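Local coordinates for protein cytochrome P450 (Bacillus subtilis subsp. subtilis, PDB 4RM4) that probably acts as a monooxygenase that binds heme and uses its iron to insert oxygen from molecular oxygen into organic substrates, at residues A286-R291 against M309-V314; S32-A37 against V50-D55; D22-F27 against V385-K390. All blocks are in the same frame, centred on the assembly; numbering follows the deposited sequence.

Interaction 1 of 3, residues A286-R291 against M309-V314. With HEM (protoporphyrin IX containing Fe), chain B.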
# COMPACT_ATOMS: atom_id res chain seq x y z
N ALA A 286 -0.09 -5.21 1.68
CA ALA A 286 0.24 -5.00 3.08
C ALA A 286 -0.47 -6.06 3.92
O ALA A 286 -1.56 -5.83 4.42
CB ALA A 286 -0.15 -3.58 3.52
N PRO A 287 0.16 -7.23 4.08
CA PRO A 287 -0.51 -8.42 4.62
C PRO A 287 -0.82 -8.39 6.11
O PRO A 287 -1.66 -9.18 6.55
CB PRO A 287 0.49 -9.55 4.35
CG PRO A 287 1.82 -8.86 4.29
CD PRO A 287 1.53 -7.53 3.61
N VAL A 288 -0.14 -7.53 6.87
CA VAL A 288 -0.23 -7.61 8.32
C VAL A 288 -0.21 -6.21 8.98
O VAL A 288 0.52 -5.31 8.56
CB VAL A 288 0.87 -8.57 8.88
CG1 VAL A 288 2.28 -8.03 8.58
CG2 VAL A 288 0.69 -8.82 10.36
N LEU A 289 -1.04 -6.02 10.00
CA LEU A 289 -1.16 -4.72 10.64
C LEU A 289 -1.00 -4.95 12.14
O LEU A 289 -1.41 -5.98 12.66
CB LEU A 289 -2.53 -4.13 10.33
CG LEU A 289 -2.90 -3.79 8.88
CD1 LEU A 289 -4.34 -3.27 8.82
CD2 LEU A 289 -1.94 -2.75 8.29
N ARG A 290 -0.36 -4.00 12.83
CA ARG A 290 -0.08 -4.12 14.26
C ARG A 290 -1.03 -3.28 15.12
O ARG A 290 -1.40 -2.17 14.75
CB ARG A 290 1.37 -3.71 14.55
CG ARG A 290 2.44 -4.51 13.81
CD ARG A 290 3.83 -3.94 14.11
NE ARG A 290 4.88 -4.69 13.43
CZ ARG A 290 5.60 -5.66 13.99
NH1 ARG A 290 5.37 -6.00 15.26
NH2 ARG A 290 6.54 -6.29 13.30
N ARG A 291 -1.43 -3.82 16.26
CA ARG A 291 -2.14 -3.06 17.28
C ARG A 291 -1.61 -3.41 18.66
O ARG A 291 -0.94 -4.43 18.85
CB ARG A 291 -3.65 -3.34 17.23
CG ARG A 291 -4.35 -2.96 15.91
CD ARG A 291 -4.48 -1.46 15.81
NE ARG A 291 -5.34 -1.01 14.71
CZ ARG A 291 -4.91 -0.76 13.48
NH1 ARG A 291 -3.63 -0.94 13.17
NH2 ARG A 291 -5.76 -0.35 12.54
N MET A 309 1.07 -6.99 22.14
CA MET A 309 1.10 -6.66 20.72
C MET A 309 0.32 -7.72 19.94
O MET A 309 0.38 -8.90 20.27
CB MET A 309 2.54 -6.59 20.23
CG MET A 309 2.69 -6.56 18.72
SD MET A 309 2.68 -4.89 18.08
CE MET A 309 4.03 -4.16 19.01
N VAL A 310 -0.44 -7.29 18.93
CA VAL A 310 -1.23 -8.20 18.11
C VAL A 310 -0.95 -7.95 16.63
O VAL A 310 -0.96 -6.80 16.18
CB VAL A 310 -2.75 -7.99 18.33
CG1 VAL A 310 -3.55 -8.91 17.42
CG2 VAL A 310 -3.11 -8.20 19.80
N LEU A 311 -0.68 -9.02 15.89
CA LEU A 311 -0.52 -8.95 14.45
C LEU A 311 -1.81 -9.44 13.76
O LEU A 311 -2.21 -10.58 13.93
CB LEU A 311 0.68 -9.79 14.01
CG LEU A 311 2.06 -9.36 14.52
CD1 LEU A 311 3.11 -10.38 14.09
CD2 LEU A 311 2.43 -7.97 13.99
N ALA A 312 -2.46 -8.56 13.00
CA ALA A 312 -3.71 -8.91 12.35
C ALA A 312 -3.41 -9.11 10.86
O ALA A 312 -3.10 -8.16 10.15
CB ALA A 312 -4.74 -7.81 12.56
N PHE A 313 -3.47 -10.36 10.42
CA PHE A 313 -3.15 -10.73 9.05
C PHE A 313 -4.29 -10.51 8.07
O PHE A 313 -5.08 -11.41 7.80
CB PHE A 313 -2.67 -12.20 9.01
CG PHE A 313 -1.28 -12.38 9.55
CD1 PHE A 313 -0.19 -12.39 8.70
CD2 PHE A 313 -1.06 -12.51 10.92
CE1 PHE A 313 1.10 -12.51 9.20
CE2 PHE A 313 0.22 -12.64 11.42
CZ PHE A 313 1.30 -12.64 10.57
N VAL A 314 -4.39 -9.29 7.54
CA VAL A 314 -5.43 -8.97 6.59
C VAL A 314 -5.27 -9.84 5.33
O VAL A 314 -6.25 -10.17 4.68
CB VAL A 314 -5.47 -7.46 6.23
CG1 VAL A 314 -5.86 -6.62 7.47
CG2 VAL A 314 -4.15 -7.00 5.68
CHA HEM B . -3.38 3.47 5.82
CHB HEM B . -2.97 -0.18 2.68
CHC HEM B . -1.75 2.97 -0.84
CHD HEM B . -1.66 6.56 2.42
C1A HEM B . -3.42 2.21 5.27
C2A HEM B . -3.88 1.00 5.93
C3A HEM B . -3.77 -0.01 5.06
C4A HEM B . -3.25 0.52 3.82
CMA HEM B . -4.13 -1.50 5.31
CAA HEM B . -4.42 0.89 7.37
CBA HEM B . -3.28 0.85 8.37
CGA HEM B . -3.76 0.45 9.75
O1A HEM B . -2.88 0.31 10.63
O2A HEM B . -4.99 0.27 9.95
C1B HEM B . -2.65 0.38 1.46
C2B HEM B . -2.60 -0.34 0.20
C3B HEM B . -2.25 0.53 -0.75
C4B HEM B . -2.08 1.83 -0.15
CMB HEM B . -2.91 -1.84 0.05
CAB HEM B . -2.08 0.31 -2.27
CBB HEM B . -2.65 -0.74 -2.87
C1C HEM B . -1.65 4.21 -0.27
C2C HEM B . -1.38 5.46 -0.97
C3C HEM B . -1.36 6.44 -0.05
C4C HEM B . -1.62 5.85 1.23
CMC HEM B . -1.17 5.55 -2.49
CAC HEM B . -1.10 7.95 -0.22
CBC HEM B . -0.60 8.52 -1.33
C1D HEM B . -2.09 6.06 3.63
C2D HEM B . -2.15 6.84 4.84
C3D HEM B . -2.68 5.89 5.91
C4D HEM B . -2.90 4.62 5.23
CMD HEM B . -1.75 8.32 4.99
CAD HEM B . -2.95 6.23 7.40
CBD HEM B . -4.41 6.68 7.52
CGD HEM B . -4.76 6.92 8.97
O1D HEM B . -5.80 7.58 9.22
O2D HEM B . -3.98 6.46 9.84
NA HEM B . -3.04 1.87 3.99
NB HEM B . -2.31 1.70 1.20
NC HEM B . -1.79 4.49 1.08
ND HEM B . -2.54 4.78 3.90
FE HEM B . -2.57 3.23 2.52
O HOH W 1 -0.34 2.46 3.13
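Leu-289 with Ala-312, and Arg-291 with Val-310, are hydrogen-bonded pairs of an antiparallel ladder whose strands, 289-291 and 309-312, approach to 4.8 Å between axes at 154°. The ladder belongs to the mixed beta-sheet of the cytochrome P450 fold, in which strand 47-50 flanks 309-312 on its other edge. Of the four ladder bonds, that from Ala-312 N to Leu-289 O is practically straight.

Side chains fall on two faces. On one, Arg-290 and Leu-311 lie alongside each other and point the same way: Arg-290 CG meets Leu-311 CD2 at 3.5 Å, and that methyl also sits over the rim of the guanidinium, with Met-309 SD near its edge. Next to Leu-289 in the chain, Val-288 (chi1 64° to CG1) holds CG2 anti to its backbone N, which sets this methyl over the middle of the Phe-313 ring, 3.8 Å from the centroid, in a CH-pi contact.

The other face carries Leu-289, Arg-291, Val-310 and Ala-312. A bend at chi2 (-74°) leads Arg-291 away from strand 309-312 to a heme propionate, which it grips with two prongs, NH1 to O1A at 2.9 Å and NH2 to O2A at 2.8 Å. NH1 also donates to Arg-290 O and NH2 to Val-60 O, bonds that fix the guanidinium's rotation. A leucine in place of Arg-291 would probably cost this propionate both bonds from the guanidinium and leave Val-60 O without that donor. Beside the prongs, Leu-289 CD1 packs 3.8 Å from HEM O2A.

Interaction 2 of 3, residues S32-A37 against V50-D55; sequences SMRKDA and VFLYDD
Arg-34 and Phe-51 mark the nearest approach of the two backbones, with 5.4 Å between their CA atoms, where the last turn of helix 27-36 runs past the residues that lead into helix 53-61, with Leu-52 as its N-cap. The chain between them forms the antiparallel hairpin of strands 39-42 and 47-50, so the contact brings together the two helices that flank this hairpin near the start of the P450 fold. No hydrogen bond joins the two segments; the contact is van der Waals packing, largely of side chains.

Met-33 lies across one face of the Phe-51 ring. Its CB stands over the centre, 3.6 Å from the centroid, a CH-pi contact. Bends at chi2 (-69°) and chi3 (-68°) curl the thioether back, bringing Met-33 CE to 3.5 Å from Phe-51 CE2, while SD keeps an oblique Met-aromatic contact. The opposite face is stacked by Phe-313, so side chains cover both faces of this buried ring, and Trp-29 adds an edge-to-face partner.

Arg-34 uses its aliphatic part. Arg-34 CG rests 3.4 Å from Phe-51 O and 3.8 Å from Phe-51 CB, and Arg-34 CB meets Leu-52 CD2 at 3.8 Å. The bend at chi3 then carries the guanidinium to partners beyond the two segments, a hydrogen bond from NH2 to Ser-316 OG and a salt bridge from NH1 to Glu-321. Ser-316 OG also hydrogen-bonds Phe-51 O, linking both sides through one hydroxyl.

The chemistry therefore separates by position: mostly methylene, methyl and ring groups touch directly, with Phe-51 O beside the arginine's CG, whereas its buried charge is met by a third part of the chain.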
# COMPACT_ATOMS: atom_id res chain seq x y z
N SER A 32 -3.56 -22.98 7.00
CA SER A 32 -3.31 -23.90 8.10
C SER A 32 -3.54 -23.24 9.47
O SER A 32 -4.11 -23.85 10.37
CB SER A 32 -1.91 -24.51 8.00
OG SER A 32 -0.92 -23.61 8.44
N MET A 33 -3.13 -21.98 9.62
CA MET A 33 -3.37 -21.25 10.87
C MET A 33 -4.85 -20.95 11.09
O MET A 33 -5.35 -21.10 12.20
CB MET A 33 -2.55 -19.95 10.91
CG MET A 33 -1.07 -20.16 10.69
SD MET A 33 -0.23 -21.03 12.05
CE MET A 33 -0.32 -19.78 13.34
N ARG A 34 -5.56 -20.52 10.06
CA ARG A 34 -6.99 -20.27 10.23
C ARG A 34 -7.68 -21.52 10.77
O ARG A 34 -8.58 -21.45 11.63
CB ARG A 34 -7.64 -19.85 8.91
CG ARG A 34 -7.26 -18.45 8.47
CD ARG A 34 -8.23 -17.95 7.42
NE ARG A 34 -8.31 -18.81 6.23
CZ ARG A 34 -7.42 -18.80 5.23
NH1 ARG A 34 -7.57 -19.59 4.18
NH2 ARG A 34 -6.36 -18.01 5.30
N LYS A 35 -7.24 -22.67 10.26
CA LYS A 35 -7.84 -23.95 10.63
C LYS A 35 -7.34 -24.49 11.97
O LYS A 35 -8.13 -24.95 12.79
CB LYS A 35 -7.58 -24.98 9.52
CG LYS A 35 -8.80 -25.31 8.68
CD LYS A 35 -9.81 -26.14 9.49
CE LYS A 35 -10.90 -26.72 8.60
NZ LYS A 35 -11.70 -27.76 9.30
N ASP A 36 -6.03 -24.42 12.17
CA ASP A 36 -5.38 -25.08 13.31
C ASP A 36 -5.01 -24.17 14.49
O ASP A 36 -4.97 -24.63 15.63
CB ASP A 36 -4.12 -25.81 12.85
CG ASP A 36 -4.42 -26.97 11.94
OD1 ASP A 36 -5.51 -27.56 12.09
OD2 ASP A 36 -3.58 -27.28 11.07
N ALA A 37 -4.70 -22.90 14.22
CA ALA A 37 -4.26 -21.98 15.27
C ALA A 37 -4.66 -20.55 14.95
O ALA A 37 -3.79 -19.69 14.76
CB ALA A 37 -2.73 -22.08 15.48
N VAL A 50 -3.34 -13.12 14.54
CA VAL A 50 -4.76 -13.37 14.37
C VAL A 50 -5.02 -13.56 12.87
O VAL A 50 -4.57 -12.77 12.07
CB VAL A 50 -5.61 -12.22 14.96
CG1 VAL A 50 -7.05 -12.38 14.57
CG2 VAL A 50 -5.48 -12.20 16.49
N PHE A 51 -5.73 -14.64 12.50
CA PHE A 51 -5.82 -15.05 11.10
C PHE A 51 -7.22 -15.09 10.47
O PHE A 51 -7.34 -15.12 9.25
CB PHE A 51 -5.15 -16.42 10.90
CG PHE A 51 -3.66 -16.42 11.14
CD1 PHE A 51 -2.79 -16.11 10.11
CD2 PHE A 51 -3.14 -16.72 12.39
CE1 PHE A 51 -1.40 -16.10 10.34
CE2 PHE A 51 -1.76 -16.71 12.62
CZ PHE A 51 -0.90 -16.39 11.59
N LEU A 52 -8.27 -15.12 11.29
CA LEU A 52 -9.64 -15.22 10.76
C LEU A 52 -10.22 -13.85 10.44
O LEU A 52 -9.96 -12.88 11.13
CB LEU A 52 -10.57 -15.94 11.75
CG LEU A 52 -10.37 -17.43 12.05
CD1 LEU A 52 -11.36 -17.90 13.10
CD2 LEU A 52 -10.51 -18.27 10.78
N TYR A 53 -11.02 -13.78 9.38
CA TYR A 53 -11.61 -12.50 8.98
C TYR A 53 -12.31 -11.72 10.11
O TYR A 53 -12.03 -10.54 10.33
CB TYR A 53 -12.57 -12.72 7.80
CG TYR A 53 -13.18 -11.45 7.25
CD1 TYR A 53 -12.62 -10.80 6.15
CD2 TYR A 53 -14.31 -10.91 7.83
CE1 TYR A 53 -13.19 -9.62 5.65
CE2 TYR A 53 -14.87 -9.75 7.36
CZ TYR A 53 -14.32 -9.11 6.27
OH TYR A 53 -14.92 -7.96 5.81
N ASP A 54 -13.24 -12.34 10.84
CA ASP A 54 -13.92 -11.60 11.90
C ASP A 54 -12.96 -11.09 12.99
O ASP A 54 -13.08 -9.97 13.48
CB ASP A 54 -15.06 -12.43 12.52
CG ASP A 54 -16.19 -12.70 11.54
OD1 ASP A 54 -16.27 -11.99 10.50
OD2 ASP A 54 -17.00 -13.61 11.80
N ASP A 55 -11.99 -11.93 13.36
CA ASP A 55 -11.02 -11.54 14.38
C ASP A 55 -10.12 -10.41 13.88
O ASP A 55 -9.93 -9.41 14.58
CB ASP A 55 -10.20 -12.75 14.81
CG ASP A 55 -11.05 -13.82 15.47
OD1 ASP A 55 -12.15 -13.47 15.94
OD2 ASP A 55 -10.62 -15.00 15.53

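Interaction 3 of 3, residues D22-F27 against V385-K390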
# COMPACT_ATOMS: atom_id res chain seq x y z
N ASP A 22 7.73 -20.45 -1.30
CA ASP A 22 8.58 -19.29 -1.05
C ASP A 22 7.78 -18.13 -0.46
O ASP A 22 6.64 -18.30 -0.02
CB ASP A 22 9.30 -18.87 -2.34
CG ASP A 22 8.35 -18.60 -3.48
OD1 ASP A 22 7.19 -18.23 -3.21
OD2 ASP A 22 8.75 -18.76 -4.65
N ALA A 23 8.38 -16.94 -0.46
CA ALA A 23 7.77 -15.76 0.15
C ALA A 23 6.59 -15.22 -0.66
O ALA A 23 5.81 -14.41 -0.15
CB ALA A 23 8.82 -14.66 0.37
N TYR A 24 6.46 -15.67 -1.90
CA TYR A 24 5.31 -15.26 -2.71
C TYR A 24 4.12 -16.20 -2.52
O TYR A 24 3.07 -16.01 -3.14
CB TYR A 24 5.67 -15.15 -4.20
CG TYR A 24 4.79 -14.16 -4.95
CD1 TYR A 24 4.76 -12.82 -4.57
CD2 TYR A 24 4.00 -14.56 -6.02
CE1 TYR A 24 3.96 -11.90 -5.24
CE2 TYR A 24 3.20 -13.66 -6.70
CZ TYR A 24 3.18 -12.33 -6.31
OH TYR A 24 2.38 -11.42 -6.97
N HIS A 25 4.29 -17.21 -1.67
CA HIS A 25 3.27 -18.26 -1.53
C HIS A 25 2.92 -18.54 -0.07
O HIS A 25 3.04 -19.68 0.39
CB HIS A 25 3.72 -19.55 -2.22
CG HIS A 25 3.93 -19.40 -3.69
ND1 HIS A 25 2.92 -19.55 -4.61
CD2 HIS A 25 5.04 -19.07 -4.40
CE1 HIS A 25 3.39 -19.33 -5.82
NE2 HIS A 25 4.67 -19.04 -5.72
N PRO A 26 2.48 -17.51 0.66
CA PRO A 26 2.18 -17.69 2.08
C PRO A 26 0.79 -18.26 2.37
O PRO A 26 0.47 -18.55 3.52
CB PRO A 26 2.26 -16.27 2.62
CG PRO A 26 1.75 -15.45 1.48
CD PRO A 26 2.32 -16.10 0.25
N PHE A 27 -0.04 -18.39 1.34
CA PHE A 27 -1.46 -18.66 1.54
C PHE A 27 -1.79 -20.04 2.12
O PHE A 27 -2.69 -20.16 2.95
CB PHE A 27 -2.24 -18.32 0.28
CG PHE A 27 -2.05 -16.89 -0.13
CD1 PHE A 27 -2.68 -15.87 0.57
CD2 PHE A 27 -1.18 -16.55 -1.16
CE1 PHE A 27 -2.49 -14.54 0.23
CE2 PHE A 27 -0.97 -15.22 -1.51
CZ PHE A 27 -1.63 -14.21 -0.81
N VAL A 385 6.47 -8.15 6.42
CA VAL A 385 5.45 -7.10 6.43
C VAL A 385 5.02 -6.64 5.03
O VAL A 385 4.17 -5.77 4.88
CB VAL A 385 5.92 -5.89 7.28
CG1 VAL A 385 7.22 -5.32 6.72
CG2 VAL A 385 4.84 -4.82 7.36
N ILE A 386 5.63 -7.23 4.01
CA ILE A 386 5.41 -6.80 2.63
C ILE A 386 5.07 -8.00 1.75
O ILE A 386 5.65 -9.07 1.93
CB ILE A 386 6.69 -6.12 2.07
CG1 ILE A 386 7.00 -4.86 2.87
CG2 ILE A 386 6.53 -5.81 0.60
CD1 ILE A 386 8.24 -4.13 2.40
N TYR A 387 4.11 -7.84 0.84
CA TYR A 387 3.81 -8.89 -0.13
C TYR A 387 3.88 -8.35 -1.55
O TYR A 387 3.02 -7.59 -1.98
CB TYR A 387 2.44 -9.54 0.13
CG TYR A 387 2.18 -10.70 -0.82
CD1 TYR A 387 2.83 -11.92 -0.65
CD2 TYR A 387 1.33 -10.55 -1.90
CE1 TYR A 387 2.61 -12.98 -1.54
CE2 TYR A 387 1.09 -11.59 -2.77
CZ TYR A 387 1.74 -12.80 -2.60
OH TYR A 387 1.50 -13.81 -3.48
N GLY A 388 4.90 -8.76 -2.30
CA GLY A 388 5.04 -8.30 -3.67
C GLY A 388 6.28 -8.86 -4.33
O GLY A 388 6.87 -9.81 -3.84
N LEU A 389 6.66 -8.25 -5.45
CA LEU A 389 7.72 -8.76 -6.31
C LEU A 389 8.86 -7.75 -6.48
O LEU A 389 8.63 -6.56 -6.67
CB LEU A 389 7.13 -9.10 -7.70
CG LEU A 389 6.07 -10.20 -7.72
CD1 LEU A 389 5.50 -10.35 -9.11
CD2 LEU A 389 6.69 -11.50 -7.23
N LYS A 390 10.09 -8.25 -6.38
CA LYS A 390 11.29 -7.47 -6.68
C LYS A 390 11.47 -7.36 -8.20
O LYS A 390 11.95 -6.35 -8.73
CB LYS A 390 12.51 -8.16 -6.07
CG LYS A 390 13.82 -7.41 -6.27
CD LYS A 390 15.03 -8.30 -6.02
CE LYS A 390 16.34 -7.56 -6.30
NZ LYS A 390 16.27 -6.83 -7.60
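Tyr-24 and Tyr-387 form an offset stack, with ring planes at 8° and centroids 4.7 Å apart, the tight part of the contact. With CG anti to the backbone N (chi1 -176°), Tyr-387 extends its phenol over the centre of the Tyr-24 ring; Tyr-387 OH donates to Tyr-24 O at 2.7 Å, tilted off the carbonyl plane. On the opposite face of Tyr-24, Leu-389 CD2 makes a CH-pi contact toward the rim, 3.4 Å from Tyr-24 CE1, so the ring is covered on both faces. Phe-27 completes an aromatic cluster, its edge toward the Tyr-387 face in an offset edge-to-face pair (planes at 77°), and Pro-26 CD reaches Tyr-387 CE1 at 3.6 Å.

The packing thins toward the type I turn of Asp-22 to His-25. Ala-23 O approaches Tyr-387 CE1 only to 3.8 Å, while exposed Asp-22, His-25 and Lys-390 make no contact across the segments.

Tyr-24 OH finds its partner in Asn-250. Because it donates to Tyr-24 O, the Tyr-387 hydroxyl can accept from Arg-283 NE, whose charge would probably strengthen the outgoing bond. The contact thus joins the modelled N-terminal end to the C-terminal region through stacked rings and one short hydrogen bond.

Overall arrangement
Interactions 1 and 2 lie 12 Å apart between centres and meet where Val-50 ends the strand beside 309-312: Leu-311 O is 2.8 Å from Val-50 N, a probable hydrogen bond. Interaction 3, 15 Å from interaction 1 between centres, touches it where Pro-287 CD packs 3.4 Å from Val-385 O. Interactions 2 and 3 do not touch, their nearest atoms being about 5 Å apart. In sequence, segments 22-27 and 385-390 bracket both other contacts. Interaction 1 hydrogen-bonds the heme propionate through Arg-291. In interaction 3 the side chain of Tyr-387 is about 9 Å from the bound heme (HEM). Interaction 2 is remote from the heme site.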